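Local coordinates for mucus binding protein (Lactobacillus reuteri, PDB 3I57), which probably binds mucus at the bacterial cell surface, this chain being one of its type 2 repeats, which binds calcium and also shows immunoglobulin-binding activity, at residues Gln15-Asp20 with Lys39-Asp44. Sequence-based numbering, arbitrary orientation.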
loop_
_atom_site.group_PDB
_atom_site.type_symbol
_atom_site.label_atom_id
_atom_site.label_comp_id
_atom_site.label_asym_id
_atom_site.label_seq_id
_atom_site.Cartn_x
_atom_site.Cartn_y
_atom_site.Cartn_z
ATOM N N GLN A 15 12.615 -15.754 -7.209
ATOM C CA GLN A 15 13.184 -15.191 -8.442
ATOM C C GLN A 15 14.689 -14.999 -8.251
ATOM O O GLN A 15 15.122 -14.475 -7.223
ATOM C CB GLN A 15 12.529 -13.834 -8.731
ATOM C CG GLN A 15 13.335 -12.885 -9.587
ATOM C CD GLN A 15 13.172 -13.138 -11.070
ATOM O OE1 GLN A 15 14.148 -13.322 -11.798
ATOM N NE2 GLN A 15 11.926 -13.155 -11.526
ATOM N N MET A 16 15.494 -15.462 -9.201
ATOM C CA MET A 16 16.941 -15.245 -9.106
ATOM C C MET A 16 17.236 -13.834 -9.567
ATOM O O MET A 16 16.751 -13.397 -10.621
ATOM C CB MET A 16 17.748 -16.259 -9.935
ATOM C CG MET A 16 19.277 -16.170 -9.654
ATOM S SD MET A 16 20.246 -17.580 -10.289
ATOM C CE MET A 16 20.446 -17.016 -11.985
ATOM N N LEU A 17 18.013 -13.121 -8.760
ATOM C CA LEU A 17 18.318 -11.722 -9.023
ATOM C C LEU A 17 19.664 -11.553 -9.717
ATOM O O LEU A 17 19.824 -10.624 -10.489
ATOM C CB LEU A 17 18.350 -10.949 -7.718
ATOM C CG LEU A 17 17.074 -11.074 -6.902
ATOM C CD1 LEU A 17 17.411 -10.665 -5.442
ATOM C CD2 LEU A 17 15.972 -10.217 -7.525
ATOM N N ARG A 18 20.615 -12.436 -9.428
ATOM C CA ARG A 18 21.963 -12.379 -10.018
ATOM C C ARG A 18 22.687 -13.667 -9.664
ATOM O O ARG A 18 22.400 -14.290 -8.643
ATOM C CB ARG A 18 22.745 -11.204 -9.431
ATOM C CG ARG A 18 24.031 -10.791 -10.161
ATOM C CD ARG A 18 24.701 -9.615 -9.407
ATOM N NE ARG A 18 25.632 -10.037 -8.341
ATOM C CZ ARG A 18 26.105 -9.213 -7.398
ATOM N NH1 ARG A 18 25.687 -7.946 -7.344
ATOM N NH2 ARG A 18 26.981 -9.656 -6.495
ATOM N N GLN A 19 23.605 -14.079 -10.527
ATOM C CA GLN A 19 24.499 -15.198 -10.188
ATOM C C GLN A 19 25.932 -14.809 -10.444
ATOM O O GLN A 19 26.246 -14.252 -11.513
ATOM C CB GLN A 19 24.184 -16.424 -11.044
ATOM C CG GLN A 19 25.130 -17.621 -10.765
ATOM C CD GLN A 19 24.657 -18.863 -11.481
ATOM O OE1 GLN A 19 23.515 -19.292 -11.291
ATOM N NE2 GLN A 19 25.535 -19.461 -12.300
ATOM N N ASP A 20 26.795 -15.103 -9.474
ATOM C CA ASP A 20 28.219 -14.815 -9.602
ATOM C C ASP A 20 28.909 -16.152 -9.736
ATOM O O ASP A 20 28.720 -17.022 -8.872
ATOM C CB ASP A 20 28.765 -14.132 -8.327
ATOM C CG ASP A 20 28.205 -12.719 -8.102
ATOM O OD1 ASP A 20 27.497 -12.211 -8.981
ATOM O OD2 ASP A 20 28.509 -12.114 -7.048
ATOM N N LYS A 39 25.145 -6.183 0.585
ATOM C CA LYS A 39 25.013 -4.720 0.649
ATOM C C LYS A 39 24.232 -4.120 -0.531
ATOM O O LYS A 39 23.355 -3.250 -0.339
ATOM C CB LYS A 39 26.397 -4.086 0.744
ATOM C CG LYS A 39 26.401 -2.578 0.889
ATOM C CD LYS A 39 27.858 -2.136 1.149
ATOM C CE LYS A 39 28.086 -0.646 0.902
ATOM N NZ LYS A 39 27.740 0.204 2.064
ATOM N N LYS A 40 24.549 -4.573 -1.738
ATOM C CA LYS A 40 23.888 -4.104 -2.943
ATOM C C LYS A 40 22.378 -4.359 -2.901
ATOM O O LYS A 40 21.569 -3.433 -3.081
ATOM C CB LYS A 40 24.527 -4.725 -4.186
ATOM C CG LYS A 40 23.936 -4.264 -5.544
ATOM C CD LYS A 40 22.658 -5.029 -5.891
ATOM C CE LYS A 40 22.091 -4.611 -7.272
ATOM N NZ LYS A 40 21.867 -3.131 -7.334
ATOM N N PHE A 41 21.983 -5.599 -2.648
ATOM C CA PHE A 41 20.554 -5.887 -2.611
ATOM C C PHE A 41 19.822 -5.206 -1.440
ATOM O O PHE A 41 18.687 -4.738 -1.600
ATOM C CB PHE A 41 20.291 -7.395 -2.725
ATOM C CG PHE A 41 20.656 -7.929 -4.086
ATOM C CD1 PHE A 41 19.916 -7.542 -5.201
ATOM C CD2 PHE A 41 21.756 -8.734 -4.266
ATOM C CE1 PHE A 41 20.259 -7.984 -6.456
ATOM C CE2 PHE A 41 22.122 -9.164 -5.540
ATOM C CZ PHE A 41 21.368 -8.808 -6.622
ATOM N N GLU A 42 20.483 -5.083 -0.286
ATOM C CA GLU A 42 19.855 -4.358 0.826
ATOM C C GLU A 42 19.664 -2.876 0.441
ATOM O O GLU A 42 18.690 -2.254 0.828
ATOM C CB GLU A 42 20.593 -4.621 2.156
ATOM C CG GLU A 42 20.431 -6.114 2.622
ATOM C CD GLU A 42 20.796 -6.378 4.101
ATOM O OE1 GLU A 42 21.753 -5.746 4.567
ATOM O OE2 GLU A 42 20.142 -7.229 4.797
ATOM N N GLY A 43 20.536 -2.362 -0.417
ATOM C CA GLY A 43 20.375 -1.019 -0.961
ATOM C C GLY A 43 19.203 -0.888 -1.917
ATOM O O GLY A 43 18.766 0.226 -2.209
ATOM N N ASP A 44 18.700 -2.007 -2.438
ATOM C CA ASP A 44 17.522 -1.992 -3.292
ATOM C C ASP A 44 16.273 -2.392 -2.493
ATOM O O ASP A 44 15.261 -2.721 -3.072
ATOM C CB ASP A 44 17.668 -2.932 -4.491
ATOM C CG ASP A 44 18.803 -2.512 -5.444
ATOM O OD1 ASP A 44 19.199 -1.353 -5.392
ATOM O OD2 ASP A 44 19.264 -3.338 -6.241
#
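Phe41, projecting from helix 35-43 toward the strand, sets its buried ring against two consecutive residues of strand 15-24, Leu17 and Arg18. Leu17 supplies a branched methyl for one flat face: its CD1 makes a CH-pi contact 4.3 Å from the Phe41 centroid and 23° off the ring normal, while Leu17 CB closes to 3.7 Å from Phe41 CE1. Arg18 comes to the ring edge, where its CB meets Phe41 CZ at 3.9 Å. Two neighbours on a strand can share one ring because Leu17 and Arg18 form a classic beta bulge opposite Tyr8, and both side chains leave the backbone toward the helix. Over the other face sits Lys40 CD, whose aliphatic chain suits the phenyl while Lys40 NZ forms a salt bridge with Asp44 OD2, 2.8 Å away.

Arg18 is long enough to pack its apolar stem on the ring and still pair its charge. A bend at chi3 (88°) swings the guanidinium along its own strand to Asp20, two residues on, in a side-on salt bridge: Arg18 NE to Asp20 OD1 and Arg18 NH2 to Asp20 OD2, each 2.9 Å. Phe41 CE2 lies over one guanidinium face near its rim, the planes 44° apart, too inclined for a parallel stack. Tyr8 adds a cation-pi contact.

Shortened to an alanine, Arg18 would probably leave Asp20 without its bidentate partner and Phe41 and Tyr8 without the guanidinium beside them. Between these segments of the beta-grasp domain no hydrogen bond forms; side chains pack round Phe41, and charges pair within each segment, which probably eases the nearness of Arg18 and Lys40.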